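Local coordinates for protein phosphatase YwpJ (Bacillus subtilis, PDB 1NRW) that dephosphorylates five- and six-carbon sugar phosphates and nucleoside monophosphates in vitro, and more weakly FMN, as a magnesium-dependent phosphatase of the HAD-like superfamily, at residues A[84-98]-A[159-173]. Residues are numbered along the deposited sequence; the frame is centred on the assembly and turned at random.
Sequences TIDKKRAYDILSWLE and SFQELFEADEPIDFY
Ile85 N donates to Phe172 O at 2.9 Å, pairing the lead-in to helix 87-99 with the chain at Phe172, which runs on into the sheet, while a water links Ile85 O to Phe172 N; farther along, the helix lies against the 3-10 turn 160-163. Two T-shaped stacks join Tyr91 to Phe160, in the 3-10 segment, and to Phe164, just after it. Phe160 sets its edge on one face of the tyrosine (planes at 67°), and the tyrosine in turn pushes its CD1 edge over the centre of the Phe164 ring (planes at 76°). Tyr91 reaches both rings because its CG stands anti to the backbone N (chi1 -173°). Gln161 NE2 points at Tyr91 OH, but the 2.5 Å separation is too short for an N...O bond, so its details are doubtful. Phe160 also lies flat against the helix backbone, with Ser95 CA 3.7 Å from its ring centroid. Beyond it, the carboxylate ending the extended Glu98 side chain grips Ser159 and Phe160: OE1 takes Phe160 N at 2.9 Å, OE2 takes Ser159 OG at 2.7 Å through its syn lone pair, and Tyr104 also bonds OE1. Ala90 CB sits over the Phe172 face, and a water bridges Lys87 NZ to Asp171 OD1. Leu94, Phe160 and Phe172 also touch strand 103-108, so the contact packs a helix and a connecting loop onto the six-stranded sheet of the alpha/beta cap domain characteristic of Cof-type HAD phosphatases.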
loop_
_atom_site.group_PDB
_atom_site.type_symbol
_atom_site.label_atom_id
_atom_site.label_comp_id
_atom_site.label_asym_id
_atom_site.label_seq_id
_atom_site.Cartn_x
_atom_site.Cartn_y
_atom_site.Cartn_z
ATOM N N THR A 84 -4.694 -12.957 7.991
ATOM C CA THR A 84 -6.082 -12.528 7.933
ATOM C C THR A 84 -6.650 -11.845 9.162
ATOM O O THR A 84 -6.145 -11.990 10.277
ATOM C CB THR A 84 -6.999 -13.719 7.611
ATOM O OG1 THR A 84 -6.896 -14.693 8.660
ATOM C CG2 THR A 84 -6.601 -14.358 6.290
ATOM N N ILE A 85 -7.717 -11.089 8.929
ATOM C CA ILE A 85 -8.438 -10.393 9.987
ATOM C C ILE A 85 -9.490 -11.400 10.446
ATOM O O ILE A 85 -10.177 -11.997 9.612
ATOM C CB ILE A 85 -9.185 -9.147 9.442
ATOM C CG1 ILE A 85 -8.186 -8.129 8.892
ATOM C CG2 ILE A 85 -10.044 -8.523 10.545
ATOM C CD1 ILE A 85 -8.848 -7.008 8.096
ATOM N N ASP A 86 -9.605 -11.603 11.755
ATOM C CA ASP A 86 -10.596 -12.532 12.292
ATOM C C ASP A 86 -11.947 -12.184 11.674
ATOM O O ASP A 86 -12.340 -11.019 11.656
ATOM C CB ASP A 86 -10.664 -12.400 13.816
ATOM C CG ASP A 86 -11.746 -13.268 14.430
ATOM O OD1 ASP A 86 -12.942 -12.947 14.259
ATOM O OD2 ASP A 86 -11.400 -14.274 15.084
ATOM N N LYS A 87 -12.654 -13.192 11.171
ATOM C CA LYS A 87 -13.945 -12.966 10.526
ATOM C C LYS A 87 -14.987 -12.214 11.345
ATOM O O LYS A 87 -15.735 -11.407 10.799
ATOM C CB LYS A 87 -14.528 -14.290 10.027
ATOM C CG LYS A 87 -13.863 -14.786 8.755
ATOM C CD LYS A 87 -14.632 -15.930 8.124
ATOM C CE LYS A 87 -14.041 -16.303 6.773
ATOM N NZ LYS A 87 -12.608 -16.691 6.878
ATOM N N LYS A 88 -15.047 -12.465 12.647
ATOM C CA LYS A 88 -16.018 -11.758 13.471
ATOM C C LYS A 88 -15.637 -10.290 13.598
ATOM O O LYS A 88 -16.505 -9.417 13.631
ATOM C CB LYS A 88 -16.129 -12.411 14.849
ATOM C CG LYS A 88 -16.914 -13.708 14.815
ATOM C CD LYS A 88 -17.105 -14.301 16.200
ATOM C CE LYS A 88 -18.092 -15.455 16.149
ATOM N NZ LYS A 88 -17.690 -16.472 15.135
ATOM N N ARG A 89 -14.338 -10.017 13.661
ATOM C CA ARG A 89 -13.864 -8.644 13.752
ATOM C C ARG A 89 -14.106 -7.953 12.407
ATOM O O ARG A 89 -14.464 -6.780 12.360
ATOM C CB ARG A 89 -12.373 -8.617 14.109
ATOM C CG ARG A 89 -11.721 -7.248 13.981
ATOM C CD ARG A 89 -12.420 -6.198 14.830
ATOM N NE ARG A 89 -11.650 -5.847 16.018
ATOM C CZ ARG A 89 -11.985 -4.879 16.866
ATOM N NH1 ARG A 89 -13.083 -4.166 16.658
ATOM N NH2 ARG A 89 -11.213 -4.614 17.911
ATOM N N ALA A 90 -13.917 -8.689 11.315
ATOM C CA ALA A 90 -14.133 -8.131 9.982
ATOM C C ALA A 90 -15.613 -7.786 9.827
ATOM O O ALA A 90 -15.967 -6.735 9.285
ATOM C CB ALA A 90 -13.708 -9.133 8.910
ATOM N N TYR A 91 -16.476 -8.674 10.312
ATOM C CA TYR A 91 -17.915 -8.443 10.230
ATOM C C TYR A 91 -18.255 -7.160 10.978
ATOM O O TYR A 91 -19.009 -6.315 10.493
ATOM C CB TYR A 91 -18.681 -9.607 10.860
ATOM C CG TYR A 91 -20.177 -9.520 10.661
ATOM C CD1 TYR A 91 -20.785 -10.083 9.537
ATOM C CD2 TYR A 91 -20.985 -8.857 11.586
ATOM C CE1 TYR A 91 -22.165 -9.990 9.338
ATOM C CE2 TYR A 91 -22.366 -8.756 11.396
ATOM C CZ TYR A 91 -22.946 -9.324 10.272
ATOM O OH TYR A 91 -24.307 -9.223 10.082
ATOM N N ASP A 92 -17.683 -7.027 12.166
ATOM C CA ASP A 92 -17.899 -5.871 13.022
ATOM C C ASP A 92 -17.489 -4.576 12.321
ATOM O O ASP A 92 -18.241 -3.604 12.294
ATOM C CB ASP A 92 -17.089 -6.043 14.308
ATOM C CG ASP A 92 -17.673 -5.279 15.472
ATOM O OD1 ASP A 92 -17.808 -4.040 15.368
ATOM O OD2 ASP A 92 -17.998 -5.925 16.493
ATOM N N ILE A 93 -16.286 -4.574 11.758
ATOM C CA ILE A 93 -15.762 -3.404 11.065
ATOM C C ILE A 93 -16.604 -3.009 9.858
ATOM O O ILE A 93 -16.966 -1.842 9.698
ATOM C CB ILE A 93 -14.311 -3.655 10.588
ATOM C CG1 ILE A 93 -13.405 -3.881 11.799
ATOM C CG2 ILE A 93 -13.819 -2.476 9.762
ATOM C CD1 ILE A 93 -12.008 -4.350 11.448
ATOM N N LEU A 94 -16.910 -3.977 9.004
ATOM C CA LEU A 94 -17.688 -3.700 7.805
ATOM C C LEU A 94 -19.110 -3.256 8.116
ATOM O O LEU A 94 -19.644 -2.366 7.452
ATOM C CB LEU A 94 -17.688 -4.928 6.891
ATOM C CG LEU A 94 -16.273 -5.302 6.425
ATOM C CD1 LEU A 94 -16.295 -6.601 5.641
ATOM C CD2 LEU A 94 -15.708 -4.171 5.569
ATOM N N SER A 95 -19.725 -3.862 9.127
ATOM C CA SER A 95 -21.083 -3.478 9.494
ATOM C C SER A 95 -21.080 -2.016 9.927
ATOM O O SER A 95 -21.974 -1.250 9.563
ATOM C CB SER A 95 -21.603 -4.358 10.636
ATOM O OG SER A 95 -20.820 -4.194 11.803
ATOM N N TRP A 96 -20.064 -1.627 10.694
ATOM C CA TRP A 96 -19.954 -0.250 11.166
ATOM C C TRP A 96 -19.693 0.726 10.015
ATOM O O TRP A 96 -20.367 1.753 9.898
ATOM C CB TRP A 96 -18.833 -0.125 12.205
ATOM C CG TRP A 96 -18.768 1.243 12.830
ATOM C CD1 TRP A 96 -19.622 1.759 13.764
ATOM C CD2 TRP A 96 -17.837 2.289 12.516
ATOM N NE1 TRP A 96 -19.283 3.063 14.048
ATOM C CE2 TRP A 96 -18.192 3.414 13.297
ATOM C CE3 TRP A 96 -16.739 2.387 11.651
ATOM C CZ2 TRP A 96 -17.489 4.622 13.236
ATOM C CZ3 TRP A 96 -16.038 3.593 11.591
ATOM C CH2 TRP A 96 -16.419 4.692 12.380
ATOM N N LEU A 97 -18.717 0.412 9.165
ATOM C CA LEU A 97 -18.394 1.286 8.040
ATOM C C LEU A 97 -19.592 1.505 7.124
ATOM O O LEU A 97 -19.865 2.626 6.699
ATOM C CB LEU A 97 -17.235 0.705 7.220
ATOM C CG LEU A 97 -15.866 0.698 7.902
ATOM C CD1 LEU A 97 -14.856 -0.053 7.040
ATOM C CD2 LEU A 97 -15.414 2.131 8.140
ATOM N N GLU A 98 -20.308 0.430 6.820
ATOM C CA GLU A 98 -21.458 0.532 5.934
ATOM C C GLU A 98 -22.615 1.287 6.583
ATOM O O GLU A 98 -23.234 2.138 5.951
ATOM C CB GLU A 98 -21.906 -0.866 5.499
ATOM C CG GLU A 98 -23.016 -0.876 4.465
ATOM C CD GLU A 98 -23.256 -2.260 3.893
ATOM O OE1 GLU A 98 -22.402 -2.743 3.118
ATOM O OE2 GLU A 98 -24.295 -2.866 4.229
ATOM N N SER A 159 -24.243 -5.334 -0.178
ATOM C CA SER A 159 -23.979 -5.162 1.247
ATOM C C SER A 159 -22.835 -6.070 1.682
ATOM O O SER A 159 -22.617 -7.129 1.093
ATOM C CB SER A 159 -25.226 -5.496 2.065
ATOM O OG SER A 159 -24.971 -5.368 3.453
ATOM N N PHE A 160 -22.113 -5.651 2.716
ATOM C CA PHE A 160 -20.988 -6.420 3.245
ATOM C C PHE A 160 -21.490 -7.794 3.671
ATOM O O PHE A 160 -20.726 -8.752 3.761
ATOM C CB PHE A 160 -20.389 -5.703 4.458
ATOM C CG PHE A 160 -21.238 -5.798 5.697
ATOM C CD1 PHE A 160 -20.972 -6.765 6.664
ATOM C CD2 PHE A 160 -22.325 -4.949 5.880
ATOM C CE1 PHE A 160 -21.780 -6.888 7.797
ATOM C CE2 PHE A 160 -23.139 -5.061 7.008
ATOM C CZ PHE A 160 -22.867 -6.033 7.969
ATOM N N GLN A 161 -22.788 -7.871 3.940
ATOM C CA GLN A 161 -23.424 -9.109 4.371
ATOM C C GLN A 161 -23.120 -10.257 3.412
ATOM O O GLN A 161 -22.931 -11.399 3.836
ATOM C CB GLN A 161 -24.936 -8.908 4.447
ATOM C CG GLN A 161 -25.636 -9.805 5.435
ATOM C CD GLN A 161 -25.633 -9.223 6.831
ATOM O OE1 GLN A 161 -26.195 -8.150 7.071
ATOM N NE2 GLN A 161 -25.003 -9.926 7.762
ATOM N N GLU A 162 -23.064 -9.943 2.122
ATOM C CA GLU A 162 -22.800 -10.937 1.089
ATOM C C GLU A 162 -21.462 -11.639 1.242
ATOM O O GLU A 162 -21.259 -12.719 0.687
ATOM C CB GLU A 162 -22.856 -10.279 -0.284
ATOM C CG GLU A 162 -24.224 -9.756 -0.663
ATOM C CD GLU A 162 -24.177 -8.899 -1.906
ATOM O OE1 GLU A 162 -23.637 -9.362 -2.933
ATOM O OE2 GLU A 162 -24.681 -7.761 -1.857
ATOM N N LEU A 163 -20.544 -11.035 1.989
ATOM C CA LEU A 163 -19.230 -11.637 2.166
ATOM C C LEU A 163 -19.210 -12.675 3.287
ATOM O O LEU A 163 -18.184 -13.319 3.528
ATOM C CB LEU A 163 -18.194 -10.547 2.448
ATOM C CG LEU A 163 -18.081 -9.446 1.387
ATOM C CD1 LEU A 163 -16.999 -8.447 1.799
ATOM C CD2 LEU A 163 -17.751 -10.065 0.036
ATOM N N PHE A 164 -20.347 -12.850 3.955
ATOM C CA PHE A 164 -20.438 -13.800 5.060
ATOM C C PHE A 164 -21.554 -14.829 4.904
ATOM O O PHE A 164 -21.482 -15.918 5.472
ATOM C CB PHE A 164 -20.651 -13.044 6.370
ATOM C CG PHE A 164 -19.539 -12.095 6.706
ATOM C CD1 PHE A 164 -18.451 -12.516 7.462
ATOM C CD2 PHE A 164 -19.570 -10.782 6.246
ATOM C CE1 PHE A 164 -17.409 -11.641 7.756
ATOM C CE2 PHE A 164 -18.535 -9.901 6.532
ATOM C CZ PHE A 164 -17.451 -10.329 7.289
ATOM N N GLU A 165 -22.584 -14.488 4.140
ATOM C CA GLU A 165 -23.715 -15.391 3.960
ATOM C C GLU A 165 -23.530 -16.397 2.827
ATOM O O GLU A 165 -24.510 -16.896 2.273
ATOM C CB GLU A 165 -24.994 -14.582 3.724
ATOM C CG GLU A 165 -24.980 -13.749 2.456
ATOM C CD GLU A 165 -26.189 -12.837 2.349
ATOM O OE1 GLU A 165 -26.363 -12.198 1.290
ATOM O OE2 GLU A 165 -26.958 -12.752 3.332
ATOM N N ALA A 166 -22.284 -16.711 2.495
ATOM C CA ALA A 166 -22.003 -17.660 1.422
ATOM C C ALA A 166 -21.063 -18.775 1.871
ATOM O O ALA A 166 -20.138 -18.539 2.644
ATOM C CB ALA A 166 -21.408 -16.925 0.231
ATOM N N ASP A 167 -21.300 -19.987 1.381
ATOM C CA ASP A 167 -20.456 -21.120 1.745
ATOM C C ASP A 167 -19.232 -21.234 0.833
ATOM O O ASP A 167 -18.979 -22.283 0.241
ATOM C CB ASP A 167 -21.260 -22.426 1.701
ATOM C CG ASP A 167 -20.403 -23.651 1.988
ATOM O OD1 ASP A 167 -19.718 -23.671 3.035
ATOM O OD2 ASP A 167 -20.417 -24.590 1.161
ATOM N N GLU A 168 -18.479 -20.144 0.717
ATOM C CA GLU A 168 -17.269 -20.132 -0.101
ATOM C C GLU A 168 -16.130 -19.484 0.679
ATOM O O GLU A 168 -16.336 -18.497 1.386
ATOM C CB GLU A 168 -17.488 -19.364 -1.411
ATOM C CG GLU A 168 -18.514 -19.979 -2.352
ATOM C CD GLU A 168 -19.932 -19.547 -2.037
ATOM O OE1 GLU A 168 -20.219 -18.335 -2.152
ATOM O OE2 GLU A 168 -20.758 -20.413 -1.678
ATOM N N PRO A 169 -14.913 -20.040 0.567
ATOM C CA PRO A 169 -13.749 -19.494 1.275
ATOM C C PRO A 169 -13.453 -18.047 0.889
ATOM O O PRO A 169 -13.335 -17.726 -0.291
ATOM C CB PRO A 169 -12.619 -20.434 0.858
ATOM C CG PRO A 169 -13.329 -21.730 0.620
ATOM C CD PRO A 169 -14.556 -21.285 -0.136
ATOM N N ILE A 170 -13.343 -17.178 1.887
ATOM C CA ILE A 170 -13.041 -15.770 1.649
ATOM C C ILE A 170 -12.250 -15.200 2.821
ATOM O O ILE A 170 -12.751 -15.111 3.942
ATOM C CB ILE A 170 -14.327 -14.936 1.450
ATOM C CG1 ILE A 170 -13.967 -13.457 1.277
ATOM C CG2 ILE A 170 -15.262 -15.132 2.628
ATOM C CD1 ILE A 170 -15.161 -12.545 1.054
ATOM N N ASP A 171 -11.005 -14.824 2.555
ATOM C CA ASP A 171 -10.143 -14.268 3.586
ATOM C C ASP A 171 -10.122 -12.750 3.491
ATOM O O ASP A 171 -10.118 -12.188 2.398
ATOM C CB ASP A 171 -8.721 -14.815 3.440
ATOM C CG ASP A 171 -8.652 -16.316 3.651
ATOM O OD1 ASP A 171 -9.053 -16.788 4.736
ATOM O OD2 ASP A 171 -8.194 -17.024 2.731
ATOM N N PHE A 172 -10.115 -12.099 4.647
ATOM C CA PHE A 172 -10.093 -10.644 4.728
ATOM C C PHE A 172 -8.676 -10.211 5.088
ATOM O O PHE A 172 -8.173 -10.552 6.154
ATOM C CB PHE A 172 -11.082 -10.177 5.798
ATOM C CG PHE A 172 -12.510 -10.550 5.499
ATOM C CD1 PHE A 172 -13.234 -9.856 4.536
ATOM C CD2 PHE A 172 -13.118 -11.618 6.152
ATOM C CE1 PHE A 172 -14.549 -10.220 4.224
ATOM C CE2 PHE A 172 -14.429 -11.993 5.851
ATOM C CZ PHE A 172 -15.148 -11.291 4.883
ATOM N N TYR A 173 -8.038 -9.458 4.195
ATOM C CA TYR A 173 -6.666 -9.017 4.426
ATOM C C TYR A 173 -6.516 -7.568 4.861
ATOM O O TYR A 173 -5.753 -7.264 5.773
ATOM C CB TYR A 173 -5.823 -9.221 3.166
ATOM C CG TYR A 173 -5.784 -10.642 2.657
ATOM C CD1 TYR A 173 -5.512 -11.707 3.518
ATOM C CD2 TYR A 173 -6.001 -10.921 1.310
ATOM C CE1 TYR A 173 -5.459 -13.018 3.043
ATOM C CE2 TYR A 173 -5.949 -12.223 0.825
ATOM C CZ TYR A 173 -5.679 -13.267 1.697
ATOM O OH TYR A 173 -5.625 -14.554 1.213
HETATM O O HOH W 1 -10.441 -13.470 7.242
HETATM O O HOH W 2 -9.969 -15.994 7.152
#